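Local coordinates for twitching motility pilus retraction protein (Geobacter sulfurreducens PCA, PDB 5ZFQ) that probably acts as the hexameric ATPase motor that retracts type IV pili, using ATP hydrolysis to drive pilus disassembly for twitching motility, at residues 343-348 against 369-374; 256-261 against 306-311. All blocks are in the same frame, centred on the assembly; numbering follows the deposited sequence.

Interaction 1. Residues 343-348 against 369-374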
loop_
_atom_site.group_PDB
_atom_site.type_symbol
_atom_site.label_atom_id
_atom_site.label_comp_id
_atom_site.label_asym_id
_atom_site.label_seq_id
_atom_site.Cartn_x
_atom_site.Cartn_y
_atom_site.Cartn_z
ATOM N N THR A 343 1.441 -15.881 40.651
ATOM C CA THR A 343 0.415 -15.580 39.664
ATOM C C THR A 343 -0.317 -14.305 40.074
ATOM O O THR A 343 -0.255 -13.884 41.236
ATOM C CB THR A 343 -0.613 -16.723 39.511
ATOM O OG1 THR A 343 -1.281 -16.935 40.758
ATOM C CG2 THR A 343 0.068 -18.029 39.086
ATOM N N MET A 344 -1.004 -13.700 39.104
ATOM C CA MET A 344 -1.895 -12.584 39.357
ATOM C C MET A 344 -2.929 -12.977 40.409
ATOM O O MET A 344 -3.188 -12.212 41.333
ATOM C CB MET A 344 -2.582 -12.126 38.065
ATOM C CG MET A 344 -3.494 -10.936 38.265
ATOM S SD MET A 344 -2.597 -9.511 38.969
ATOM C CE MET A 344 -1.449 -9.118 37.653
ATOM N N ASN A 345 -3.496 -14.177 40.288
ATOM C CA ASN A 345 -4.444 -14.649 41.293
ATOM C C ASN A 345 -3.791 -14.756 42.674
ATOM O O ASN A 345 -4.398 -14.354 43.667
ATOM C CB ASN A 345 -5.076 -15.995 40.894
ATOM C CG ASN A 345 -6.417 -15.823 40.163
ATOM O OD1 ASN A 345 -6.998 -14.730 40.150
ATOM N ND2 ASN A 345 -6.901 -16.897 39.544
ATOM N N GLN A 346 -2.562 -15.270 42.753
ATOM C CA GLN A 346 -1.873 -15.343 44.041
ATOM C C GLN A 346 -1.674 -13.948 44.605
ATOM O O GLN A 346 -1.928 -13.719 45.779
ATOM C CB GLN A 346 -0.535 -16.076 43.921
ATOM C CG GLN A 346 -0.710 -17.582 43.810
ATOM C CD GLN A 346 0.579 -18.327 43.502
ATOM O OE1 GLN A 346 1.465 -17.804 42.821
ATOM N NE2 GLN A 346 0.678 -19.566 43.981
ATOM N N SER A 347 -1.252 -13.011 43.758
ATOM C CA SER A 347 -1.065 -11.617 44.160
ATOM C C SER A 347 -2.371 -11.006 44.656
ATOM O O SER A 347 -2.401 -10.390 45.727
ATOM C CB SER A 347 -0.512 -10.777 42.997
ATOM O OG SER A 347 -0.199 -9.455 43.417
ATOM N N LEU A 348 -3.440 -11.159 43.868
ATOM C CA LEU A 348 -4.763 -10.668 44.276
ATOM C C LEU A 348 -5.165 -11.249 45.640
ATOM O O LEU A 348 -5.655 -10.531 46.520
ATOM C CB LEU A 348 -5.826 -11.013 43.225
ATOM C CG LEU A 348 -5.833 -10.181 41.947
ATOM C CD1 LEU A 348 -6.745 -10.794 40.873
ATOM C CD2 LEU A 348 -6.255 -8.786 42.270
ATOM N N PRO A 369 -11.610 -16.077 38.113
ATOM C CA PRO A 369 -12.495 -15.893 39.274
ATOM C C PRO A 369 -12.714 -17.193 40.082
ATOM O O PRO A 369 -12.496 -17.189 41.297
ATOM C CB PRO A 369 -13.806 -15.410 38.637
ATOM C CG PRO A 369 -13.412 -14.734 37.431
ATOM C CD PRO A 369 -12.083 -15.307 36.950
ATOM N N ASP A 370 -13.118 -18.282 39.420
ATOM C CA ASP A 370 -13.324 -19.577 40.095
ATOM C C ASP A 370 -12.087 -20.033 40.884
ATOM O O ASP A 370 -12.206 -20.478 42.025
ATOM C CB ASP A 370 -13.710 -20.662 39.083
ATOM C CG ASP A 370 -15.129 -20.506 38.559
ATOM O OD1 ASP A 370 -15.990 -19.960 39.284
ATOM O OD2 ASP A 370 -15.381 -20.915 37.406
ATOM N N GLU A 371 -10.903 -19.928 40.281
ATOM C CA GLU A 371 -9.662 -20.254 40.988
ATOM C C GLU A 371 -9.486 -19.407 42.247
ATOM O O GLU A 371 -9.216 -19.943 43.324
ATOM C CB GLU A 371 -8.448 -20.083 40.077
ATOM C CG GLU A 371 -7.126 -20.146 40.830
ATOM C CD GLU A 371 -5.924 -20.348 39.917
ATOM O OE1 GLU A 371 -5.941 -21.314 39.119
ATOM O OE2 GLU A 371 -4.964 -19.542 39.992
ATOM N N LEU A 372 -9.663 -18.094 42.110
ATOM C CA LEU A 372 -9.526 -17.180 43.248
ATOM C C LEU A 372 -10.525 -17.495 44.371
ATOM O O LEU A 372 -10.132 -17.546 45.531
ATOM C CB LEU A 372 -9.679 -15.719 42.800
ATOM C CG LEU A 372 -9.261 -14.661 43.836
ATOM C CD1 LEU A 372 -7.809 -14.890 44.257
ATOM C CD2 LEU A 372 -9.488 -13.209 43.382
ATOM N N LYS A 373 -11.805 -17.715 44.062
ATOM C CA LYS A 373 -12.713 -18.233 45.108
ATOM C C LYS A 373 -12.174 -19.504 45.771
ATOM O O LYS A 373 -12.174 -19.616 47.008
ATOM C CB LYS A 373 -14.130 -18.513 44.587
ATOM C CG LYS A 373 -14.648 -17.522 43.610
ATOM C CD LYS A 373 -15.865 -16.883 44.305
ATOM C CE LYS A 373 -16.213 -15.522 43.847
ATOM N NZ LYS A 373 -15.735 -14.387 44.792
ATOM N N GLN A 374 -11.694 -20.441 44.955
ATOM C CA GLN A 374 -11.181 -21.703 45.478
ATOM C C GLN A 374 -10.050 -21.467 46.499
ATOM O O GLN A 374 -10.023 -22.083 47.582
ATOM C CB GLN A 374 -10.706 -22.597 44.324
ATOM C CG GLN A 374 -10.925 -24.113 44.523
ATOM C CD GLN A 374 -12.355 -24.465 44.941
ATOM O OE1 GLN A 374 -13.309 -24.317 44.166
ATOM N NE2 GLN A 374 -12.508 -24.920 46.180
#
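The carboxylate oxygen OE2 of Glu371 is gripped by two groups: the hydroxyl of Tyr329 hydrogen-bonds to it, and the side-chain amide of Asn345 adds a weak but nearly straight bond, with ND2 to OE2 at 3.3 Å. Amide and carboxylate are far from coplanar, their planes lying 59° apart, and ND2 also rests against the aliphatic part of the acid, 3.5 Å from Glu371 CG. Because CG of Glu371 stands opposite its backbone nitrogen (chi1 169°) and the rest of the chain runs out extended, the acid spans the distance between helix 344-353 and helix 369-377. The other branch of the Asn345 amide, OD1, sits beside Leu372, 3.9 Å from its CB. Farther along that leucine, CD1 reaches the backbone carbonyl of Asn345, 3.5 Å from O, while CD2 turns to Leu348 and meets its CB at 4.3 Å. One leucine thus touches two residues three apart, about one turn of the facing helix. The axes of the segments 344-348 and 369-374 come within 10.0 Å, at a signed crossing angle of -45°. At its start, helix 344-353 carries a capping box: Thr343 OG1 accepts from Gln346 N at 2.9 Å, and Gln346 OE1 accepts in turn from Thr343 N. Asn345 lies in the first turn, just after the N-cap. Its amide also bonds to the turn leading into helix 369-377, OD1 to the hydroxyl of Ser366 and ND2 to the carbonyl oxygen of Asp368. The chemistry makes the amide directional: a flipped amide would turn its oxygen to the Glu371 carboxylate and the Asp368 carbonyl, and the rotation is probably fixed.

Interaction 2. Residues 256-261 against 306-311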
loop_
_atom_site.group_PDB
_atom_site.type_symbol
_atom_site.label_atom_id
_atom_site.label_comp_id
_atom_site.label_asym_id
_atom_site.label_seq_id
_atom_site.Cartn_x
_atom_site.Cartn_y
_atom_site.Cartn_z
ATOM N N THR A 256 0.668 -6.203 27.967
ATOM C CA THR A 256 0.032 -7.476 28.141
ATOM C C THR A 256 -0.255 -7.661 29.603
ATOM O O THR A 256 0.396 -7.128 30.460
ATOM C CB THR A 256 0.786 -8.644 27.521
ATOM O OG1 THR A 256 2.174 -8.508 27.740
ATOM C CG2 THR A 256 0.544 -8.699 26.064
ATOM N N ASN A 257 -1.248 -8.458 29.909
ATOM C CA ASN A 257 -1.629 -8.476 31.314
ATOM C C ASN A 257 -1.256 -9.738 32.078
ATOM O O ASN A 257 -1.622 -9.888 33.249
ATOM C CB ASN A 257 -3.134 -8.251 31.401
ATOM C CG ASN A 257 -3.554 -6.976 30.724
ATOM O OD1 ASN A 257 -4.269 -6.998 29.727
ATOM N ND2 ASN A 257 -3.106 -5.849 31.263
ATOM N N SER A 258 -0.544 -10.646 31.419
ATOM C CA SER A 258 -0.063 -11.857 32.074
ATOM C C SER A 258 1.194 -12.356 31.367
ATOM O O SER A 258 1.487 -11.939 30.243
ATOM C CB SER A 258 -1.145 -12.944 32.080
ATOM O OG SER A 258 -1.353 -13.494 30.782
ATOM N N ALA A 259 1.931 -13.241 32.029
ATOM C CA ALA A 259 3.137 -13.833 31.471
ATOM C C ALA A 259 2.816 -14.624 30.213
ATOM O O ALA A 259 3.472 -14.458 29.177
ATOM C CB ALA A 259 3.799 -14.725 32.494
ATOM N N VAL A 260 1.808 -15.488 30.319
ATOM C CA VAL A 260 1.341 -16.304 29.204
ATOM C C VAL A 260 0.877 -15.437 28.028
ATOM O O VAL A 260 1.212 -15.684 26.870
ATOM C CB VAL A 260 0.175 -17.247 29.650
ATOM C CG1 VAL A 260 -0.409 -18.003 28.458
ATOM C CG2 VAL A 260 0.649 -18.206 30.740
ATOM N N GLN A 261 0.097 -14.414 28.335
ATOM C CA GLN A 261 -0.375 -13.499 27.309
ATOM C C GLN A 261 0.790 -12.740 26.673
ATOM O O GLN A 261 0.787 -12.491 25.468
ATOM C CB GLN A 261 -1.382 -12.550 27.923
ATOM C CG GLN A 261 -2.099 -11.658 26.982
ATOM C CD GLN A 261 -3.007 -10.712 27.739
ATOM O OE1 GLN A 261 -2.647 -9.552 27.953
ATOM N NE2 GLN A 261 -4.186 -11.196 28.160
ATOM N N ALA A 306 -0.712 -4.929 42.018
ATOM C CA ALA A 306 -0.937 -6.343 41.865
ATOM C C ALA A 306 0.079 -6.765 40.818
ATOM O O ALA A 306 0.262 -6.134 39.821
ATOM C CB ALA A 306 -2.344 -6.636 41.452
ATOM N N LEU A 307 0.715 -7.879 41.045
ATOM C CA LEU A 307 1.853 -8.228 40.221
ATOM C C LEU A 307 1.936 -9.726 39.952
ATOM O O LEU A 307 1.918 -10.553 40.880
ATOM C CB LEU A 307 3.142 -7.736 40.893
ATOM C CG LEU A 307 4.497 -8.078 40.279
ATOM C CD1 LEU A 307 4.842 -7.200 39.066
ATOM C CD2 LEU A 307 5.559 -7.989 41.369
ATOM N N GLU A 308 2.105 -10.074 38.697
ATOM C CA GLU A 308 2.290 -11.433 38.330
ATOM C C GLU A 308 3.742 -11.516 37.929
ATOM O O GLU A 308 4.200 -10.743 37.147
ATOM C CB GLU A 308 1.385 -11.789 37.183
ATOM C CG GLU A 308 1.791 -13.060 36.487
ATOM C CD GLU A 308 0.658 -13.818 35.881
ATOM O OE1 GLU A 308 -0.143 -14.368 36.602
ATOM O OE2 GLU A 308 0.577 -13.882 34.679
ATOM N N VAL A 309 4.474 -12.456 38.502
ATOM C CA VAL A 309 5.874 -12.645 38.186
ATOM C C VAL A 309 6.188 -14.030 37.690
ATOM O O VAL A 309 5.899 -14.978 38.338
ATOM C CB VAL A 309 6.747 -12.466 39.431
ATOM C CG1 VAL A 309 8.205 -12.592 39.102
ATOM C CG2 VAL A 309 6.470 -11.162 40.110
ATOM N N MET A 310 6.827 -14.135 36.547
ATOM C CA MET A 310 7.238 -15.413 36.028
ATOM C C MET A 310 8.747 -15.482 35.922
ATOM O O MET A 310 9.333 -14.716 35.216
ATOM C CB MET A 310 6.669 -15.601 34.646
ATOM C CG MET A 310 6.757 -17.001 34.108
ATOM S SD MET A 310 8.225 -17.498 33.252
ATOM C CE MET A 310 8.365 -16.398 31.906
ATOM N N VAL A 311 9.366 -16.425 36.609
ATOM C CA VAL A 311 10.795 -16.617 36.544
ATOM C C VAL A 311 11.019 -17.934 35.869
ATOM O O VAL A 311 10.620 -18.948 36.362
ATOM C CB VAL A 311 11.432 -16.675 37.922
ATOM C CG1 VAL A 311 12.932 -16.690 37.791
ATOM C CG2 VAL A 311 11.034 -15.471 38.732
#
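Glu308, Ala259 and Met310 carry most of this contact, in which an edge strand meets the first turn of a helix. From strand 303-310 the extended side chain of Glu308, its CG opposite the backbone nitrogen (chi1 163°), delivers OE2 to the amide of Ala259, with N to OE2 at 3.0 Å. The bond is close to straight, 165° at the hydrogen, and uses the anti lone pair, the one turned away from OE1. The same OE2 lies 3.3 Å from Ser258 CB, so the carboxylate nestles against the N-cap residue. Ser258 itself serves its helix, its OG accepting from Gln261 N at 3.0 Å. Two residues along the strand and on the same face, Met310 adds the apolar half: its CB packs on Ala259 CB at 3.7 Å, before its chain bends at the following two torsions. Met332 of helix 328-333 covers Ala259, Glu308 and Met310 together. The second carboxylate oxygen, OE1, accepts from Met344 N, so a single acid receives the first-turn amides of two helices, whose N-terminal ends would probably stabilise its negative charge. Replacing Glu308 by an alanine would probably leave the amides of Ala259 and Met344 without this acceptor and open a gap beside Ser258. Next to the contact, Asn257 hydrogen-bonds to Glu245 of a neighbouring subunit. The mixed sheet, with its P-loop-like strand-loop-helix, fits the RecA-like core of secretion ATPases; in this chain the loop after strand 249-254 enters a helix beside the antiparallel edge strand 303-310.

Overall arrangement
Following the chain, strand 249-254 leads into residues 256-261. After an excursion through two helices and strand 286-296, the edge strand returns at 306-311, closing the 44-residue loop of interaction 2. Only then, past helices 314-321 and 328-333, does the chain reach 343-348, and 20 more residues, including helix 359-365, close interaction 1 at 369-374. The contacts are therefore in series, neither nested nor crossed, yet their centres lie about 13 Å apart and strand 303-310 joins them directly: besides the bridging glutamate, Ser347 OG bonds to Leu307 N. Together they tie the C-terminal helices to the edge of the ATPase sheet and onward to helix 259-268.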